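PDB 5MLD: 8-demethyl-8-aminoriboflavin-5'-phosphate synthase from Streptomyces davawensis, which catalyses the replacement of the C-8 methyl group of FMN by an amino group taken from glutamate, a step of roseoflavin biosynthesis. Local coordinates for residues D46-Q51 / A66-E71; P30-E35 / F191-T196; A162-P167 / D180-T185. One frame throughout, in Å; residues are numbered along the deposited sequence.

Contact 1 (D46-Q51 / A66-E71)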
loop_
_atom_site.group_PDB
_atom_site.type_symbol
_atom_site.label_atom_id
_atom_site.label_comp_id
_atom_site.label_asym_id
_atom_site.label_seq_id
_atom_site.Cartn_x
_atom_site.Cartn_y
_atom_site.Cartn_z
ATOM N N ASP A 46 -24.934 10.206 5.015
ATOM C CA ASP A 46 -26.299 10.667 5.251
ATOM C C ASP A 46 -27.207 10.393 4.073
ATOM O O ASP A 46 -28.429 10.500 4.211
ATOM C CB ASP A 46 -26.355 12.172 5.499
ATOM C CG ASP A 46 -25.684 12.588 6.791
ATOM O OD1 ASP A 46 -25.442 11.725 7.663
ATOM O OD2 ASP A 46 -25.392 13.791 6.920
ATOM N N HIS A 47 -26.634 10.080 2.925
ATOM C CA HIS A 47 -27.363 10.004 1.675
ATOM C C HIS A 47 -27.459 8.572 1.177
ATOM O O HIS A 47 -26.565 7.752 1.403
ATOM C CB HIS A 47 -26.681 10.885 0.637
ATOM C CG HIS A 47 -26.693 12.325 1.016
ATOM N ND1 HIS A 47 -27.772 13.145 0.764
ATOM C CD2 HIS A 47 -25.794 13.076 1.696
ATOM C CE1 HIS A 47 -27.525 14.350 1.250
ATOM N NE2 HIS A 47 -26.329 14.335 1.812
ATOM N N ASP A 48 -28.558 8.293 0.478
ATOM C CA ASP A 48 -28.861 6.951 0.003
ATOM C C ASP A 48 -28.128 6.728 -1.313
ATOM O O ASP A 48 -28.588 7.150 -2.372
ATOM C CB ASP A 48 -30.369 6.794 -0.145
ATOM C CG ASP A 48 -30.772 5.426 -0.628
ATOM O OD1 ASP A 48 -30.023 4.453 -0.396
ATOM O OD2 ASP A 48 -31.847 5.330 -1.252
ATOM N N ILE A 49 -26.987 6.038 -1.249
ATOM C CA ILE A 49 -26.160 5.747 -2.419
ATOM C C ILE A 49 -26.057 4.235 -2.559
ATOM O O ILE A 49 -25.476 3.574 -1.692
ATOM C CB ILE A 49 -24.756 6.360 -2.286
ATOM C CG1 ILE A 49 -24.809 7.874 -2.032
ATOM C CG2 ILE A 49 -23.891 5.992 -3.495
ATOM C CD1 ILE A 49 -25.468 8.671 -3.103
ATOM N N GLU A 50 -26.589 3.689 -3.658
ATOM C CA GLU A 50 -26.633 2.237 -3.815
ATOM C C GLU A 50 -25.247 1.682 -4.111
ATOM O O GLU A 50 -24.544 2.173 -5.000
ATOM C CB GLU A 50 -27.607 1.839 -4.931
ATOM C CG GLU A 50 -27.645 0.334 -5.185
ATOM C CD GLU A 50 -27.940 -0.484 -3.918
ATOM O OE1 GLU A 50 -28.907 -0.161 -3.182
ATOM O OE2 GLU A 50 -27.199 -1.457 -3.659
ATOM N N GLN A 51 -24.856 0.653 -3.352
ATOM C CA GLN A 51 -23.545 0.029 -3.486
ATOM C C GLN A 51 -23.508 -1.028 -4.585
ATOM O O GLN A 51 -22.452 -1.259 -5.187
ATOM C CB GLN A 51 -23.149 -0.615 -2.152
ATOM C CG GLN A 51 -21.835 -1.382 -2.165
ATOM C CD GLN A 51 -21.574 -2.060 -0.830
ATOM O OE1 GLN A 51 -22.508 -2.469 -0.136
ATOM N NE2 GLN A 51 -20.311 -2.144 -0.448
ATOM N N ALA A 66 -29.665 -2.650 -7.759
ATOM C CA ALA A 66 -28.585 -1.804 -8.262
ATOM C C ALA A 66 -29.112 -0.681 -9.144
ATOM O O ALA A 66 -28.550 0.417 -9.144
ATOM C CB ALA A 66 -27.570 -2.639 -9.030
ATOM N N ARG A 67 -30.190 -0.918 -9.891
ATOM C CA ARG A 67 -30.691 0.097 -10.815
ATOM C C ARG A 67 -31.634 1.103 -10.164
ATOM O O ARG A 67 -32.116 2.007 -10.852
ATOM C CB ARG A 67 -31.417 -0.566 -11.999
ATOM C CG ARG A 67 -30.499 -1.275 -12.975
ATOM C CD ARG A 67 -31.244 -1.781 -14.218
ATOM N NE ARG A 67 -32.411 -2.596 -13.892
ATOM C CZ ARG A 67 -32.383 -3.912 -13.674
ATOM N NH1 ARG A 67 -31.241 -4.585 -13.735
ATOM N NH2 ARG A 67 -33.508 -4.563 -13.387
ATOM N N ARG A 68 -31.920 0.976 -8.875
ATOM C CA ARG A 68 -32.989 1.763 -8.282
ATOM C C ARG A 68 -32.640 3.255 -8.260
ATOM O O ARG A 68 -31.486 3.662 -8.387
ATOM C CB ARG A 68 -33.290 1.260 -6.875
ATOM C CG ARG A 68 -32.253 1.634 -5.837
ATOM C CD ARG A 68 -32.458 0.841 -4.559
ATOM N NE ARG A 68 -31.380 1.100 -3.612
ATOM C CZ ARG A 68 -31.322 2.174 -2.826
ATOM N NH1 ARG A 68 -32.272 3.102 -2.872
ATOM N NH2 ARG A 68 -30.299 2.334 -2.005
ATOM N N GLU A 69 -33.672 4.074 -8.121
ATOM C CA GLU A 69 -33.485 5.510 -7.956
ATOM C C GLU A 69 -32.852 5.793 -6.597
ATOM O O GLU A 69 -33.405 5.408 -5.565
ATOM C CB GLU A 69 -34.839 6.206 -8.084
ATOM C CG GLU A 69 -34.829 7.691 -7.827
ATOM C CD GLU A 69 -36.222 8.300 -7.899
ATOM O OE1 GLU A 69 -37.076 7.761 -8.638
ATOM O OE2 GLU A 69 -36.458 9.320 -7.215
ATOM N N ASP A 70 -31.695 6.449 -6.584
ATOM C CA ASP A 70 -31.045 6.809 -5.328
ATOM C C ASP A 70 -30.579 8.260 -5.440
ATOM O O ASP A 70 -31.021 9.023 -6.310
ATOM C CB ASP A 70 -29.925 5.800 -5.009
ATOM C CG ASP A 70 -28.727 5.917 -5.953
ATOM O OD1 ASP A 70 -28.796 6.673 -6.933
ATOM O OD2 ASP A 70 -27.709 5.241 -5.711
ATOM N N GLU A 71 -29.663 8.664 -4.559
ATOM C CA GLU A 71 -29.153 10.030 -4.548
ATOM C C GLU A 71 -27.807 10.171 -5.251
ATOM O O GLU A 71 -27.166 11.222 -5.128
ATOM C CB GLU A 71 -29.023 10.545 -3.118
ATOM C CG GLU A 71 -30.329 10.655 -2.361
ATOM C CD GLU A 71 -30.117 11.271 -1.000
ATOM O OE1 GLU A 71 -29.681 12.435 -0.933
ATOM O OE2 GLU A 71 -30.343 10.579 0.001
#
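Glu71, Glu50 and Asp48 lose the most surface here, and tie 46-51 to 66-71. Glu71 splits its carboxylate, which an extended chain beyond CG (opposite the carbonyl carbon, chi1 -64°) carries to His47. Glu71 OE1 takes a bond from His47 ND1 (2.7 Å) on the syn side, tilted out of the carboxylate plane but near that of the imidazole, while Asp48 N approaches OE2 from above the carboxylate plane at 2.9 Å. In return Glu71 N donates to Asp48 O. One residue back, Asp70 OD2 accepts Glu50 N (2.8 Å) on its anti lone pair.

Arg68 faces Asp48 end-on and almost coplanar, Arg68 NH2 to Asp48 OD1 (2.7 Å) and Arg68 NH1 to Asp48 OD2 (2.8 Å). Its side edge meets Glu50, whose plane is turned 77° to the guanidinium; there Glu50 OE1 alone receives Arg68 NE (2.8 Å) and NH2 (3.1 Å). Bonds along two edges should hold the guanidinium against rotation. Lys65 adds a second cation to Glu50 OE1, which should ease the crowding of acids.

Glu71 sits at the N-cap of helix 72-81. The arrangement is a surface salt-bridge network with a His-carboxylate pair, closing the long loop between strand 38-43 and that helix in a flavodoxin-like fold.

Contact 2 (P30-E35 / F191-T196)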
loop_
_atom_site.group_PDB
_atom_site.type_symbol
_atom_site.label_atom_id
_atom_site.label_comp_id
_atom_site.label_asym_id
_atom_site.label_seq_id
_atom_site.Cartn_x
_atom_site.Cartn_y
_atom_site.Cartn_z
ATOM N N PRO A 30 -13.091 27.760 6.358
ATOM C CA PRO A 30 -12.844 29.218 6.330
ATOM C C PRO A 30 -11.606 29.594 5.545
ATOM O O PRO A 30 -11.557 30.698 4.985
ATOM C CB PRO A 30 -12.706 29.606 7.810
ATOM C CG PRO A 30 -12.390 28.338 8.510
ATOM C CD PRO A 30 -13.072 27.244 7.736
ATOM N N LEU A 31 -10.605 28.713 5.474
ATOM C CA LEU A 31 -9.430 29.017 4.664
ATOM C C LEU A 31 -9.778 29.048 3.177
ATOM O O LEU A 31 -9.328 29.943 2.448
ATOM C CB LEU A 31 -8.315 28.010 4.935
ATOM C CG LEU A 31 -7.745 27.995 6.351
ATOM C CD1 LEU A 31 -6.819 26.798 6.486
ATOM C CD2 LEU A 31 -7.015 29.297 6.683
ATOM N N TYR A 32 -10.583 28.090 2.702
ATOM C CA TYR A 32 -11.016 28.149 1.306
ATOM C C TYR A 32 -11.838 29.403 1.046
ATOM O O TYR A 32 -11.657 30.066 0.017
ATOM C CB TYR A 32 -11.829 26.912 0.921
ATOM C CG TYR A 32 -11.005 25.721 0.492
ATOM C CD1 TYR A 32 -10.141 25.811 -0.583
ATOM C CD2 TYR A 32 -11.090 24.499 1.171
ATOM C CE1 TYR A 32 -9.381 24.736 -0.981
ATOM C CE2 TYR A 32 -10.336 23.411 0.779
ATOM C CZ TYR A 32 -9.481 23.533 -0.305
ATOM O OH TYR A 32 -8.705 22.480 -0.709
ATOM N N GLU A 33 -12.733 29.757 1.979
ATOM C CA GLU A 33 -13.565 30.939 1.779
ATOM C C GLU A 33 -12.718 32.207 1.703
ATOM O O GLU A 33 -13.037 33.120 0.929
ATOM C CB GLU A 33 -14.619 31.038 2.888
ATOM C CG GLU A 33 -15.638 29.879 2.898
ATOM C CD GLU A 33 -16.580 29.831 1.677
ATOM O OE1 GLU A 33 -16.616 30.796 0.886
ATOM O OE2 GLU A 33 -17.313 28.821 1.508
ATOM N N LYS A 34 -11.637 32.286 2.496
ATOM C CA LYS A 34 -10.720 33.425 2.394
ATOM C C LYS A 34 -10.030 33.471 1.037
ATOM O O LYS A 34 -9.636 34.553 0.581
ATOM C CB LYS A 34 -9.643 33.381 3.484
ATOM C CG LYS A 34 -10.124 33.519 4.916
ATOM C CD LYS A 34 -8.968 33.299 5.881
ATOM C CE LYS A 34 -9.405 33.418 7.345
ATOM N NZ LYS A 34 -9.948 34.776 7.677
ATOM N N GLU A 35 -9.828 32.305 0.404
ATOM C CA GLU A 35 -9.289 32.220 -0.953
ATOM C C GLU A 35 -10.303 32.617 -2.019
ATOM O O GLU A 35 -9.960 32.620 -3.210
ATOM C CB GLU A 35 -8.795 30.796 -1.254
ATOM C CG GLU A 35 -7.526 30.384 -0.522
ATOM C CD GLU A 35 -6.252 30.824 -1.250
ATOM O OE1 GLU A 35 -6.347 31.476 -2.319
ATOM O OE2 GLU A 35 -5.153 30.509 -0.756
ATOM N N PHE A 191 -1.187 24.436 4.094
ATOM C CA PHE A 191 -0.485 24.103 2.852
ATOM C C PHE A 191 -1.477 23.619 1.804
ATOM O O PHE A 191 -1.484 24.076 0.652
ATOM C CB PHE A 191 0.556 22.988 3.083
ATOM C CG PHE A 191 1.757 23.364 3.930
ATOM C CD1 PHE A 191 1.932 24.636 4.450
ATOM C CD2 PHE A 191 2.728 22.403 4.186
ATOM C CE1 PHE A 191 3.042 24.936 5.214
ATOM C CE2 PHE A 191 3.850 22.689 4.946
ATOM C CZ PHE A 191 4.010 23.959 5.465
ATOM N N MET A 192 -2.312 22.656 2.192
ATOM C CA MET A 192 -3.203 22.016 1.239
ATOM C C MET A 192 -4.176 23.017 0.640
ATOM O O MET A 192 -4.404 23.012 -0.573
ATOM C CB MET A 192 -3.952 20.875 1.923
ATOM C CG MET A 192 -4.801 20.038 1.006
ATOM S SD MET A 192 -6.456 20.704 0.744
ATOM C CE MET A 192 -7.038 20.969 2.414
ATOM N N VAL A 193 -4.772 23.875 1.477
ATOM C CA VAL A 193 -5.739 24.847 0.965
ATOM C C VAL A 193 -5.056 25.841 0.027
ATOM O O VAL A 193 -5.568 26.155 -1.058
ATOM C CB VAL A 193 -6.436 25.566 2.129
ATOM C CG1 VAL A 193 -7.279 26.750 1.599
ATOM C CG2 VAL A 193 -7.307 24.573 2.870
ATOM N N ALA A 194 -3.902 26.360 0.440
ATOM C CA ALA A 194 -3.201 27.332 -0.397
ATOM C C ALA A 194 -2.843 26.731 -1.753
ATOM O O ALA A 194 -3.031 27.372 -2.798
ATOM C CB ALA A 194 -1.949 27.838 0.317
ATOM N N ASN A 195 -2.351 25.494 -1.760
ATOM C CA ASN A 195 -1.844 24.908 -3.001
ATOM C C ASN A 195 -2.968 24.396 -3.902
ATOM O O ASN A 195 -2.919 24.601 -5.121
ATOM C CB ASN A 195 -0.856 23.774 -2.690
ATOM C CG ASN A 195 0.463 24.261 -2.126
ATOM O OD1 ASN A 195 0.776 25.453 -2.165
ATOM N ND2 ASN A 195 1.260 23.330 -1.619
ATOM N N THR A 196 -3.999 23.732 -3.344
ATOM C CA THR A 196 -5.128 23.340 -4.192
ATOM C C THR A 196 -5.817 24.556 -4.786
ATOM O O THR A 196 -6.275 24.513 -5.932
ATOM C CB THR A 196 -6.155 22.505 -3.427
ATOM O OG1 THR A 196 -6.604 23.225 -2.264
ATOM C CG2 THR A 196 -5.529 21.196 -3.002
HETATM O O HOH W 1 -3.414 30.062 -2.677
#
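The Tyr32 ring carries Val193 CG1 on one face, 3.7 Å above the plane and shifted toward the rim, in a CH-pi contact. At the edge, near the ring plane, stands Thr196 OG1, and Met192 SD comes in obliquely by the hydroxyl, 3.2 Å from Tyr32 OH, as a Met-aromatic contact. The methionine chain, bent at both chi2 and chi3, crosses the tyrosine at about a right angle.

Tyr32 OH donates to Thr196 OG1 over 2.7 Å, and that hydroxyl in turn donates to Met192 O at 2.8 Å. Thr196 can do so because its OG1 stands between the backbone N and the carbonyl carbon (chi1 56°), turned back toward the preceding turn. Met192 O thus accepts twice, from Thr196 OG1 and Thr196 N, which reach it from opposite faces of its plane.

Val193 carries the apolar half. Val193 CG1 also touches Leu31 CB at 3.7 Å, while its CG2 lies by Tyr32 CE2. The two helix segments run roughly parallel, their axes 9.6 Å apart and inclined at -31°. At the end of helix 20-34 a water donates to both Glu35 OE2 (2.6 Å) and Ala194 O (2.7 Å); the main partner of this carboxylate is Arg201, through a salt bridge at OE1. Strand 84-92 flanks Tyr32 with Ile84 and Val86.

The chemistry implies a graded interface: a buried phenol that starts a directed hydrogen-bond chain ending on a helix carbonyl, beside a valine-centred apolar patch, with water and charge at the partly exposed margin.

Contact 3 (A162-P167 / D180-T185)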
loop_
_atom_site.group_PDB
_atom_site.type_symbol
_atom_site.label_atom_id
_atom_site.label_comp_id
_atom_site.label_asym_id
_atom_site.label_seq_id
_atom_site.Cartn_x
_atom_site.Cartn_y
_atom_site.Cartn_z
ATOM N N ALA A 162 -3.508 16.553 4.118
ATOM C CA ALA A 162 -3.356 16.946 5.513
ATOM C C ALA A 162 -4.078 15.945 6.410
ATOM O O ALA A 162 -5.119 15.407 6.033
ATOM C CB ALA A 162 -3.918 18.344 5.755
ATOM N N TYR A 163 -3.538 15.711 7.609
ATOM C CA TYR A 163 -4.021 14.586 8.401
ATOM C C TYR A 163 -3.688 14.800 9.871
ATOM O O TYR A 163 -2.831 15.617 10.225
ATOM C CB TYR A 163 -3.419 13.262 7.892
ATOM C CG TYR A 163 -1.918 13.246 7.982
ATOM C CD1 TYR A 163 -1.141 13.737 6.951
ATOM C CD2 TYR A 163 -1.271 12.766 9.116
ATOM C CE1 TYR A 163 0.219 13.756 7.035
ATOM C CE2 TYR A 163 0.109 12.770 9.207
ATOM C CZ TYR A 163 0.847 13.282 8.161
ATOM O OH TYR A 163 2.216 13.321 8.214
ATOM N N TRP A 164 -4.383 14.041 10.722
ATOM C CA TRP A 164 -4.053 13.919 12.132
ATOM C C TRP A 164 -3.948 12.440 12.482
ATOM O O TRP A 164 -4.752 11.630 12.029
ATOM C CB TRP A 164 -5.113 14.587 13.030
ATOM C CG TRP A 164 -4.747 14.563 14.505
ATOM C CD1 TRP A 164 -4.073 15.528 15.192
ATOM C CD2 TRP A 164 -5.048 13.529 15.452
ATOM N NE1 TRP A 164 -3.920 15.162 16.504
ATOM C CE2 TRP A 164 -4.525 13.941 16.699
ATOM C CE3 TRP A 164 -5.721 12.303 15.372
ATOM C CZ2 TRP A 164 -4.637 13.162 17.861
ATOM C CZ3 TRP A 164 -5.837 11.523 16.526
ATOM C CH2 TRP A 164 -5.299 11.955 17.756
ATOM N N LEU A 165 -2.945 12.106 13.280
ATOM C CA LEU A 165 -2.776 10.783 13.861
ATOM C C LEU A 165 -2.224 10.959 15.263
ATOM O O LEU A 165 -1.423 11.865 15.511
ATOM C CB LEU A 165 -1.783 9.898 13.067
ATOM C CG LEU A 165 -2.014 9.691 11.570
ATOM C CD1 LEU A 165 -0.749 9.012 11.061
ATOM C CD2 LEU A 165 -3.260 8.876 11.305
ATOM N N GLY A 166 -2.637 10.083 16.179
ATOM C CA GLY A 166 -1.936 9.959 17.437
ATOM C C GLY A 166 -0.760 8.982 17.360
ATOM O O GLY A 166 -0.383 8.502 16.282
ATOM N N PRO A 167 -0.134 8.697 18.501
ATOM C CA PRO A 167 0.955 7.714 18.524
ATOM C C PRO A 167 0.429 6.295 18.328
ATOM O O PRO A 167 -0.768 6.045 18.366
ATOM C CB PRO A 167 1.549 7.897 19.922
ATOM C CG PRO A 167 0.358 8.254 20.749
ATOM C CD PRO A 167 -0.521 9.125 19.863
ATOM N N ASP A 180 -7.310 19.790 17.270
ATOM C CA ASP A 180 -7.580 21.150 16.821
ATOM C C ASP A 180 -6.419 22.098 17.112
ATOM O O ASP A 180 -6.330 23.153 16.477
ATOM C CB ASP A 180 -8.868 21.680 17.454
ATOM C CG ASP A 180 -8.726 21.936 18.934
ATOM O OD1 ASP A 180 -8.287 21.017 19.653
ATOM O OD2 ASP A 180 -9.023 23.063 19.378
ATOM N N ARG A 181 -5.517 21.746 18.035
ATOM C CA ARG A 181 -4.339 22.559 18.338
ATOM C C ARG A 181 -3.042 21.820 18.000
ATOM O O ARG A 181 -1.972 22.115 18.562
ATOM C CB ARG A 181 -4.368 23.004 19.804
ATOM C CG ARG A 181 -5.533 23.962 20.079
ATOM C CD ARG A 181 -5.496 24.565 21.463
ATOM N NE ARG A 181 -4.279 25.339 21.674
ATOM C CZ ARG A 181 -4.110 26.599 21.282
ATOM N NH1 ARG A 181 -5.082 27.254 20.663
ATOM N NH2 ARG A 181 -2.964 27.206 21.520
ATOM N N HIS A 182 -3.117 20.846 17.097
ATOM C CA HIS A 182 -1.942 20.082 16.694
ATOM C C HIS A 182 -1.237 20.855 15.582
ATOM O O HIS A 182 -1.775 21.005 14.478
ATOM C CB HIS A 182 -2.342 18.674 16.255
ATOM C CG HIS A 182 -1.202 17.710 16.196
ATOM N ND1 HIS A 182 -0.422 17.412 17.294
ATOM C CD2 HIS A 182 -0.696 16.993 15.165
ATOM C CE1 HIS A 182 0.512 16.544 16.942
ATOM N NE2 HIS A 182 0.359 16.266 15.657
ATOM N N PHE A 183 -0.026 21.336 15.883
ATOM C CA PHE A 183 0.692 22.239 14.983
ATOM C C PHE A 183 0.882 21.612 13.612
ATOM O O PHE A 183 0.615 22.243 12.583
ATOM C CB PHE A 183 2.057 22.612 15.590
ATOM C CG PHE A 183 2.980 23.340 14.636
ATOM C CD1 PHE A 183 2.734 24.663 14.288
ATOM C CD2 PHE A 183 4.087 22.702 14.091
ATOM C CE1 PHE A 183 3.577 25.344 13.394
ATOM C CE2 PHE A 183 4.946 23.375 13.206
ATOM C CZ PHE A 183 4.685 24.705 12.864
ATOM N N HIS A 184 1.357 20.366 13.579
ATOM C CA HIS A 184 1.698 19.759 12.300
ATOM C C HIS A 184 0.462 19.625 11.416
ATOM O O HIS A 184 0.500 19.980 10.231
ATOM C CB HIS A 184 2.369 18.405 12.542
ATOM C CG HIS A 184 2.947 17.785 11.307
ATOM N ND1 HIS A 184 4.197 18.110 10.824
ATOM C CD2 HIS A 184 2.445 16.855 10.458
ATOM C CE1 HIS A 184 4.449 17.395 9.742
ATOM N NE2 HIS A 184 3.400 16.628 9.497
ATOM N N THR A 185 -0.661 19.177 11.993
ATOM C CA THR A 185 -1.907 19.086 11.231
ATOM C C THR A 185 -2.357 20.464 10.764
ATOM O O THR A 185 -2.749 20.646 9.606
ATOM C CB THR A 185 -3.001 18.429 12.071
ATOM O OG1 THR A 185 -2.583 17.105 12.420
ATOM C CG2 THR A 185 -4.317 18.342 11.301
HETATM O O HOH W 2 4.357 14.935 7.405
#
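Strand 161-164 passes the first turn of helix 183-205, with Trp164 and Thr185 CA atoms 5.7 Å apart. Thr185 makes the direct polar link: OG1 donates to Tyr163 O over 2.7 Å, arriving tilted 22° from the carbonyl plane. Its first torsion (chi1 -61°) sets Thr185 OG1 opposite the carbonyl carbon, and the same atom lies at the indole edge, 3.5 Å from Trp164 CD1.

Trp164 and His182 form an offset edge-to-face pair. The pyrrole edge of the indole points at a face of the imidazole, with centroids 4.9 Å apart and planes at 76°. Trp164 NE1 lies over the face, 3.7 Å from His182 CG. His182 precedes the helix as its N-cap residue, and its NE2 hydrogen-bonds to Ala168 O of the fourth subunit.

Tyr163 OH and His184 NE2 stand 3.7 Å apart and share a water, which donates to the phenol at 2.8 Å and lies in the imidazole plane 2.9 Å from NE2. Glu135 of the fourth subunit also hydrogen-bonds that phenol.

Cys132, an FMN-binding residue, packs against Trp164. The chemistry implies that the helix start is fixed to strand 161-164 by buried polar and aromatic contacts, whose remaining polar ends knit this subunit to its neighbour near the flavin site.

Overall arrangement
Contact 1 lies at the surface and is built from charge, joining two parts of one loop; contact 3 is buried and contact 2 partly so, and both rely on hydroxyls and aromatic rings. Contacts 2 and 3 share helix 183-205. The N-terminal turn of that helix meets strand 161-164 in contact 3, while its middle packs on helix 20-34 in contact 2. Their centres are about 17 Å apart, their nearest atoms about 5 Å, and both reach the third subunit. Contact 1 stands apart, its centre about 32 and 34 Å from those of contacts 2 and 3. In sequence, contact 2 joins distant parts of the chain and spans the other two, both local.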